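Local coordinates for TRAP dicarboxylate transporter, DctP subunit (Chromohalobacter salexigens, PDB 4P1L), which binds D-glucuronate and probably delivers it to a tripartite ATP-independent periplasmic (TRAP) transporter for uptake into the cytoplasm, at residues 42-47 against 262-267; 50-55 against 251-256. One frame throughout, in Å; residues are numbered along the deposited sequence.

Interaction 1 (42-47 against 262-267); sequences LESFAK and AKEQRA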
ATOM      1  N   LEU A  42       7.033   3.389 -12.609  1.00 15.64           N
ATOM      2  CA  LEU A  42       7.373   2.066 -13.133  1.00 17.64           C
ATOM      3  C   LEU A  42       7.818   2.133 -14.583  1.00 16.55           C
ATOM      4  O   LEU A  42       8.696   1.378 -14.991  1.00 18.48           O
ATOM      5  CB  LEU A  42       6.188   1.115 -13.021  1.00 15.64           C
ATOM      6  CG  LEU A  42       5.873   0.653 -11.590  1.00 18.85           C
ATOM      7  CD1 LEU A  42       4.542  -0.091 -11.511  1.00 23.65           C
ATOM      8  CD2 LEU A  42       7.028  -0.220 -11.000  1.00 22.63           C
ATOM      9  N   GLU A  43       7.188   2.998 -15.377  1.00 20.95           N
ATOM     10  CA  GLU A  43       7.585   3.138 -16.783  1.00 17.56           C
ATOM     11  C   GLU A  43       8.972   3.773 -16.835  1.00 20.68           C
ATOM     12  O   GLU A  43       9.798   3.406 -17.677  1.00 18.46           O
ATOM     13  CB  GLU A  43       6.575   3.983 -17.574  1.00 23.24           C
ATOM     14  CG  GLU A  43       5.230   3.316 -17.810  1.00 23.82           C
ATOM     15  CD  GLU A  43       5.282   2.138 -18.777  1.00 26.75           C
ATOM     16  OE1 GLU A  43       6.377   1.861 -19.327  1.00 30.35           O
ATOM     17  OE2 GLU A  43       4.211   1.497 -18.972  1.00 25.02           O
ATOM     18  N   SER A  44       9.243   4.710 -15.926  1.00 18.33           N
ATOM     19  CA  SER A  44      10.577   5.313 -15.837  1.00 20.47           C
ATOM     20  C   SER A  44      11.605   4.248 -15.500  1.00 20.91           C
ATOM     21  O   SER A  44      12.669   4.191 -16.103  1.00 22.39           O
ATOM     22  CB  SER A  44      10.613   6.414 -14.784  1.00 25.47           C
ATOM     23  OG  SER A  44       9.806   7.503 -15.184  1.00 26.91           O
ATOM     24  N   PHE A  45      11.269   3.400 -14.534  1.00 17.99           N
ATOM     25  CA  PHE A  45      12.147   2.283 -14.156  1.00 17.46           C
ATOM     26  C   PHE A  45      12.405   1.394 -15.370  1.00 19.52           C
ATOM     27  O   PHE A  45      13.548   1.042 -15.675  1.00 20.40           O
ATOM     28  CB  PHE A  45      11.496   1.485 -13.027  1.00 17.08           C
ATOM     29  CG  PHE A  45      12.162   0.164 -12.718  1.00 16.95           C
ATOM     30  CD1 PHE A  45      13.387   0.116 -12.069  1.00 17.71           C
ATOM     31  CD2 PHE A  45      11.525  -1.034 -13.018  1.00 19.00           C
ATOM     32  CE1 PHE A  45      13.972  -1.087 -11.769  1.00 17.33           C
ATOM     33  CE2 PHE A  45      12.106  -2.254 -12.690  1.00 21.03           C
ATOM     34  CZ  PHE A  45      13.330  -2.275 -12.080  1.00 21.37           C
ATOM     35  N   ALA A  46      11.339   1.032 -16.071  1.00 18.39           N
ATOM     36  CA  ALA A  46      11.474   0.156 -17.223  1.00 20.93           C
ATOM     37  C   ALA A  46      12.435   0.746 -18.262  1.00 21.05           C
ATOM     38  O   ALA A  46      13.288   0.042 -18.799  1.00 21.87           O
ATOM     39  CB  ALA A  46      10.111  -0.114 -17.859  1.00 20.77           C
ATOM     40  N   LYS A  47      12.273   2.033 -18.555  1.00 25.26           N
ATOM     41  CA  LYS A  47      13.153   2.686 -19.521  1.00 26.48           C
ATOM     42  C   LYS A  47      14.594   2.722 -19.057  1.00 22.51           C
ATOM     43  O   LYS A  47      15.514   2.420 -19.827  1.00 24.87           O
ATOM     44  CB  LYS A  47      12.691   4.112 -19.812  1.00 28.37           C
ATOM     45  CG  LYS A  47      11.397   4.177 -20.565  1.00 35.71           C
ATOM     46  CD  LYS A  47      10.842   5.607 -20.577  1.00 44.51           C
ATOM     47  CE  LYS A  47       9.659   5.724 -21.543  1.00 46.16           C
ATOM     48  NZ  LYS A  47       8.368   5.213 -20.979  1.00 48.41           N
ATOM     49  N   ALA A 262      11.855   5.314  -7.359  1.00 19.60           N
ATOM     50  CA  ALA A 262      11.177   5.604  -6.081  1.00 21.88           C
ATOM     51  C   ALA A 262      11.265   7.092  -5.737  1.00 22.88           C
ATOM     52  O   ALA A 262      10.299   7.686  -5.261  1.00 20.30           O
ATOM     53  CB  ALA A 262      11.766   4.767  -4.932  1.00 15.52           C
ATOM     54  N   LYS A 263      12.415   7.708  -5.991  1.00 20.55           N
ATOM     55  CA  LYS A 263      12.542   9.139  -5.738  1.00 21.20           C
ATOM     56  C   LYS A 263      11.504   9.908  -6.583  1.00 24.54           C
ATOM     57  O   LYS A 263      10.851  10.857  -6.115  1.00 22.66           O
ATOM     58  CB  LYS A 263      13.968   9.606  -6.037  1.00 28.48           C
ATOM     59  CG  LYS A 263      14.231  11.056  -5.664  1.00 40.72           C
ATOM     60  CD  LYS A 263      15.739  11.358  -5.582  1.00 43.48           C
ATOM     61  CE  LYS A 263      16.039  12.853  -5.617  1.00 47.28           C
ATOM     62  NZ  LYS A 263      16.049  13.404  -7.010  1.00 49.22           N
ATOM     63  N   GLU A 264      11.344   9.468  -7.825  1.00 17.70           N
ATOM     64  CA  GLU A 264      10.398  10.095  -8.753  1.00 17.72           C
ATOM     65  C   GLU A 264       8.973   9.842  -8.265  1.00 18.66           C
ATOM     66  O   GLU A 264       8.157  10.759  -8.198  1.00 16.85           O
ATOM     67  CB  GLU A 264      10.553   9.537 -10.175  1.00 21.39           C
ATOM     68  CG  GLU A 264       9.533  10.146 -11.136  1.00 22.51           C
ATOM     69  CD  GLU A 264       9.532   9.535 -12.530  1.00 32.39           C
ATOM     70  OE1 GLU A 264      10.253   8.554 -12.774  1.00 31.20           O
ATOM     71  OE2 GLU A 264       8.799  10.051 -13.390  1.00 30.60           O
ATOM     72  N   GLN A 265       8.686   8.583  -7.931  1.00 17.89           N
ATOM     73  CA  GLN A 265       7.360   8.215  -7.455  1.00 15.00           C
ATOM     74  C   GLN A 265       6.932   9.058  -6.254  1.00 15.38           C
ATOM     75  O   GLN A 265       5.774   9.457  -6.155  1.00 17.04           O
ATOM     76  CB  GLN A 265       7.307   6.747  -7.078  1.00 14.93           C
ATOM     77  CG  GLN A 265       5.899   6.267  -6.770  1.00 15.27           C
ATOM     78  CD  GLN A 265       5.492   6.394  -5.311  1.00 16.60           C
ATOM     79  OE1 GLN A 265       6.312   6.576  -4.415  1.00 14.90           O
ATOM     80  NE2 GLN A 265       4.212   6.283  -5.071  1.00 15.26           N
ATOM     81  N   ARG A 266       7.844   9.313  -5.322  1.00 16.98           N
ATOM     82  CA  ARG A 266       7.465  10.069  -4.119  1.00 15.87           C
ATOM     83  C   ARG A 266       7.162  11.542  -4.442  1.00 16.90           C
ATOM     84  O   ARG A 266       6.246  12.136  -3.862  1.00 18.60           O
ATOM     85  CB  ARG A 266       8.543   9.951  -3.053  1.00 16.79           C
ATOM     86  CG  ARG A 266       8.751   8.511  -2.586  1.00 19.24           C
ATOM     87  CD  ARG A 266       9.884   8.446  -1.593  1.00 17.46           C
ATOM     88  NE  ARG A 266      10.281   7.077  -1.296  1.00 16.95           N
ATOM     89  CZ  ARG A 266      11.200   6.763  -0.393  1.00 16.51           C
ATOM     90  NH1 ARG A 266      11.783   7.703   0.342  1.00 17.50           N
ATOM     91  NH2 ARG A 266      11.498   5.496  -0.186  1.00 17.42           N
ATOM     92  N   ALA A 267       7.895  12.108  -5.391  1.00 17.14           N
ATOM     93  CA  ALA A 267       7.620  13.463  -5.857  1.00 18.61           C
ATOM     94  C   ALA A 267       6.273  13.533  -6.592  1.00 19.78           C
ATOM     95  O   ALA A 267       5.473  14.443  -6.340  1.00 19.41           O
ATOM     96  CB  ALA A 267       8.764  13.970  -6.767  1.00 19.81           C
TER

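Interaction 2 (50-55 against 251-256); sequences AEKTEG and RQAIRE. With SO4 (sulfate ion), chain E.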
ATOM      1  N   ALA A  50      16.306  -0.691 -19.319  1.00 23.04           N
ATOM      2  CA  ALA A  50      16.693  -1.014 -20.694  1.00 29.78           C
ATOM      3  C   ALA A  50      17.931  -0.198 -21.134  1.00 32.26           C
ATOM      4  O   ALA A  50      18.856  -0.737 -21.729  1.00 27.72           O
ATOM      5  CB  ALA A  50      15.526  -0.779 -21.644  1.00 31.47           C
ATOM      6  N   GLU A  51      17.958   1.092 -20.809  1.00 31.28           N
ATOM      7  CA  GLU A  51      19.079   1.961 -21.181  1.00 34.34           C
ATOM      8  C   GLU A  51      20.357   1.570 -20.440  1.00 35.35           C
ATOM      9  O   GLU A  51      21.421   1.442 -21.046  1.00 37.74           O
ATOM     10  CB  GLU A  51      18.730   3.429 -20.914  1.00 36.27           C
ATOM     11  CG  GLU A  51      17.565   3.924 -21.783  1.00 34.87           C
ATOM     12  CD  GLU A  51      16.828   5.125 -21.198  1.00 35.02           C
ATOM     13  OE1 GLU A  51      17.199   5.591 -20.094  1.00 38.09           O
ATOM     14  OE2 GLU A  51      15.889   5.608 -21.869  1.00 37.80           O
ATOM     15  N   LYS A  52      20.257   1.349 -19.136  1.00 29.81           N
ATOM     16  CA  LYS A  52      21.453   1.063 -18.357  1.00 31.46           C
ATOM     17  C   LYS A  52      22.032  -0.308 -18.651  1.00 33.92           C
ATOM     18  O   LYS A  52      23.213  -0.524 -18.399  1.00 36.39           O
ATOM     19  CB  LYS A  52      21.175   1.168 -16.868  1.00 27.88           C
ATOM     20  CG  LYS A  52      21.076   2.582 -16.320  1.00 31.36           C
ATOM     21  CD  LYS A  52      21.277   2.546 -14.799  1.00 38.97           C
ATOM     22  CE  LYS A  52      20.832   3.824 -14.115  1.00 42.12           C
ATOM     23  NZ  LYS A  52      21.785   4.956 -14.353  1.00 47.70           N
ATOM     24  N   THR A  53      21.208  -1.241 -19.140  1.00 27.57           N
ATOM     25  CA  THR A  53      21.686  -2.593 -19.427  1.00 29.35           C
ATOM     26  C   THR A  53      21.935  -2.793 -20.915  1.00 25.23           C
ATOM     27  O   THR A  53      22.079  -3.919 -21.371  1.00 32.91           O
ATOM     28  CB  THR A  53      20.720  -3.716 -18.938  1.00 28.73           C
ATOM     29  OG1 THR A  53      19.477  -3.668 -19.663  1.00 28.35           O
ATOM     30  CG2 THR A  53      20.452  -3.591 -17.460  1.00 22.49           C
ATOM     31  N   GLU A  54      21.946  -1.699 -21.669  1.00 34.75           N
ATOM     32  CA  GLU A  54      22.135  -1.772 -23.112  1.00 39.05           C
ATOM     33  C   GLU A  54      21.209  -2.814 -23.758  1.00 37.54           C
ATOM     34  O   GLU A  54      21.617  -3.581 -24.634  1.00 35.44           O
ATOM     35  CB  GLU A  54      23.611  -2.054 -23.422  1.00 42.19           C
ATOM     36  CG  GLU A  54      24.518  -0.934 -22.913  1.00 49.79           C
ATOM     37  CD  GLU A  54      25.992  -1.312 -22.879  1.00 57.85           C
ATOM     38  OE1 GLU A  54      26.334  -2.459 -23.241  1.00 59.91           O
ATOM     39  OE2 GLU A  54      26.804  -0.447 -22.478  1.00 58.87           O
ATOM     40  N   GLY A  55      19.953  -2.826 -23.317  1.00 33.78           N
ATOM     41  CA  GLY A  55      18.934  -3.677 -23.911  1.00 30.52           C
ATOM     42  C   GLY A  55      18.963  -5.139 -23.484  1.00 33.68           C
ATOM     43  O   GLY A  55      18.167  -5.944 -23.966  1.00 31.21           O
ATOM     44  N   ARG A 251      22.649  -6.100 -12.083  1.00 24.70           N
ATOM     45  CA  ARG A 251      21.956  -5.937 -10.797  1.00 22.98           C
ATOM     46  C   ARG A 251      22.241  -4.554 -10.215  1.00 25.97           C
ATOM     47  O   ARG A 251      21.343  -3.876  -9.737  1.00 22.43           O
ATOM     48  CB  ARG A 251      22.361  -7.016  -9.779  1.00 22.25           C
ATOM     49  CG  ARG A 251      21.650  -8.373  -9.954  1.00 23.35           C
ATOM     50  CD  ARG A 251      21.967  -9.346  -8.804  1.00 22.14           C
ATOM     51  NE  ARG A 251      23.317  -9.888  -8.903  1.00 26.65           N
ATOM     52  CZ  ARG A 251      23.652 -10.872  -9.738  1.00 30.12           C
ATOM     53  NH1 ARG A 251      24.906 -11.310  -9.793  1.00 25.70           N
ATOM     54  NH2 ARG A 251      22.720 -11.432 -10.517  1.00 31.63           N
ATOM     55  N   GLN A 252      23.500  -4.132 -10.237  1.00 24.91           N
ATOM     56  CA  GLN A 252      23.846  -2.831  -9.657  1.00 23.74           C
ATOM     57  C   GLN A 252      23.111  -1.710 -10.407  1.00 25.41           C
ATOM     58  O   GLN A 252      22.592  -0.756  -9.793  1.00 24.82           O
ATOM     59  CB  GLN A 252      25.373  -2.621  -9.665  1.00 31.31           C
ATOM     60  CG  GLN A 252      25.814  -1.176  -9.408  1.00 38.34           C
ATOM     61  CD  GLN A 252      27.336  -1.000  -9.396  1.00 50.59           C
ATOM     62  OE1 GLN A 252      28.096  -1.962  -9.237  1.00 51.24           O
ATOM     63  NE2 GLN A 252      27.782   0.239  -9.568  1.00 55.14           N
ATOM     64  N   ALA A 253      23.038  -1.840 -11.728  1.00 26.57           N
ATOM     65  CA  ALA A 253      22.366  -0.850 -12.559  1.00 32.22           C
ATOM     66  C   ALA A 253      20.856  -0.824 -12.302  1.00 27.90           C
ATOM     67  O   ALA A 253      20.244   0.249 -12.245  1.00 23.16           O
ATOM     68  CB  ALA A 253      22.652  -1.109 -14.050  1.00 29.44           C
ATOM     69  N   ILE A 254      20.251  -1.998 -12.140  1.00 21.10           N
ATOM     70  CA  ILE A 254      18.811  -2.082 -11.951  1.00 19.87           C
ATOM     71  C   ILE A 254      18.420  -1.562 -10.556  1.00 19.23           C
ATOM     72  O   ILE A 254      17.398  -0.904 -10.383  1.00 19.92           O
ATOM     73  CB  ILE A 254      18.307  -3.513 -12.245  1.00 19.47           C
ATOM     74  CG1 ILE A 254      18.525  -3.819 -13.740  1.00 23.40           C
ATOM     75  CG2 ILE A 254      16.833  -3.690 -11.854  1.00 18.31           C
ATOM     76  CD1 ILE A 254      18.256  -5.248 -14.130  1.00 25.22           C
ATOM     77  N   ARG A 255      19.269  -1.834  -9.576  1.00 20.76           N
ATOM     78  CA  ARG A 255      19.061  -1.309  -8.237  1.00 20.95           C
ATOM     79  C   ARG A 255      19.087   0.224  -8.284  1.00 22.14           C
ATOM     80  O   ARG A 255      18.236   0.894  -7.673  1.00 24.30           O
ATOM     81  CB  ARG A 255      20.135  -1.879  -7.299  1.00 28.44           C
ATOM     82  CG  ARG A 255      19.832  -1.772  -5.844  1.00 35.49           C
ATOM     83  CD  ARG A 255      20.833  -2.566  -4.993  1.00 34.00           C
ATOM     84  NE  ARG A 255      20.526  -3.997  -4.809  1.00 28.90           N
ATOM     85  CZ  ARG A 255      19.536  -4.466  -4.057  1.00 29.58           C
ATOM     86  NH1 ARG A 255      18.695  -3.630  -3.462  1.00 31.14           N
ATOM     87  NH2 ARG A 255      19.355  -5.776  -3.930  1.00 30.81           N
ATOM     88  N   GLU A 256      20.043   0.788  -9.027  1.00 22.55           N
ATOM     89  CA  GLU A 256      20.093   2.240  -9.205  1.00 25.15           C
ATOM     90  C   GLU A 256      18.818   2.778  -9.878  1.00 27.40           C
ATOM     91  O   GLU A 256      18.260   3.779  -9.432  1.00 27.36           O
ATOM     92  CB  GLU A 256      21.324   2.668 -10.000  1.00 32.04           C
ATOM     93  CG  GLU A 256      21.470   4.187 -10.080  1.00 43.67           C
ATOM     94  CD  GLU A 256      22.701   4.649 -10.864  1.00 50.47           C
ATOM     95  OE1 GLU A 256      23.457   3.794 -11.392  1.00 49.56           O
ATOM     96  OE2 GLU A 256      22.898   5.882 -10.949  1.00 55.00           O
TER
HETATM   97  S   SO4 E 403      22.402  -7.765  -4.583  0.82 39.58           S
HETATM   98  O1  SO4 E 403      22.385  -6.456  -5.225  0.82 35.33           O
HETATM   99  O2  SO4 E 403      23.000  -7.643  -3.261  0.82 44.97           O
HETATM  100  O3  SO4 E 403      21.060  -8.328  -4.420  0.82 35.68           O
HETATM  101  O4  SO4 E 403      23.165  -8.693  -5.416  0.82 40.59           O

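Interaction 1 (42-47 against 262-267)
S44 and E264 are the one touching pair between these two helical segments, and their CA atoms, 8.5 Å apart, mark the closest approach of the backbones. The 72 Å² buried between the segments belongs entirely to this pair. Traced outward from its CB, S44 meets the carboxylate at once: CB lies 3.0 Å from E264 OE1. The next atom, OG, donates a hydrogen bond of 2.7 Å to the same E264 OE1, entering on the syn lone pair, the side that faces the other carboxylate oxygen. That approach explains why S44 OG is also only 3.3 Å from E264 OE2, although no bond to OE2 is assigned. The serine hydroxyl lies anti to its own carbonyl carbon (chi1 -67°), a setting in which K40 O, one turn back, is at most a weak second acceptor sharing the same S44 proton. The fold supplies the helices: 37-52 connects the neighbouring parallel strands 26-29 and 59-62 as a beta-alpha-beta crossover, while 248-282 is the long helix known from TRAP solute-binding proteins. On the inner side, F45 packs on A257, A258 and A261, whereas the polar pair sits at the surface. E264 reaches across to S44 with a nearly straight chain, CG anti to the backbone N (chi1 178°) and CD anti in turn (chi2 -174°). Truncating E264 to an alanine would probably cost the S44 hydroxyl its carboxylate acceptor, leaving K40 O as a weak alternative, and uncover S44 CB.

Interaction 2 (50-55 against 251-256)
The carboxylate of E256 receives K52 from above its plane: K52 NZ is 3.6 Å from E256 OE1 and almost equally far from CD and OE2, evidence that the ammonium stands over the flat group. The pair lies where a Schellman motif ends helix 37-52 against helix 248-282. Their salt bridge is long and carries no hydrogen bond, and E48 OE2 is a second, weak ion partner of K52. The other flat group, the R255 guanidinium, meets edge-on a sulfate probably taken from the crystallisation liquor. In plane, R255 NH2 bonds sulfate O3 at 3.1 Å, and R255 NE bonds sulfate O1 at an N-H...O angle of 149°; W243 NE1 also holds the ion. R251 approaches sulfate O4 obliquely without a bond. In the Schellman motif E54 is the C-prime residue: G55 N bonds A50 O at 2.8 Å and E54 N bonds E51 O. T53, the first residue to leave helical geometry, turns OG1 between its backbone N and carbonyl carbon (chi1 65°), where it bonds V49 O and V57 N. Its methyl CG2 is thereby left to meet I254 CG1 at 4.2 Å, a loose aliphatic contact. Nearer the surface the backbones come closest at K52 and A253, whose CA atoms are 6.2 Å apart; their CB atoms touch at 3.9 Å, and K52 CD rests 3.6 Å from A253 O.

Overall arrangement
Both interactions join helix 37-52 to helix 248-282, and their centres lie 14 Å apart. Interaction 2 is nested inside the chain loop closed by interaction 1. F45 of 42-47 bridges them, its CE1 3.7 Å from O of I254 in 251-256, so the two pairings are continuous through packing. Both lie away from the glucuronate pocket, since none of their residues lines it; with centres about 16 and 26 Å from the chain centre, interaction 2 is the more peripheral. Any connection to the pocket is probably indirect, through the sheet: F45 touches L236 on strand 234-239, whose first residue, E234, binds the sugar, and F84 on strand 84-88, which ends at pocket residue N88.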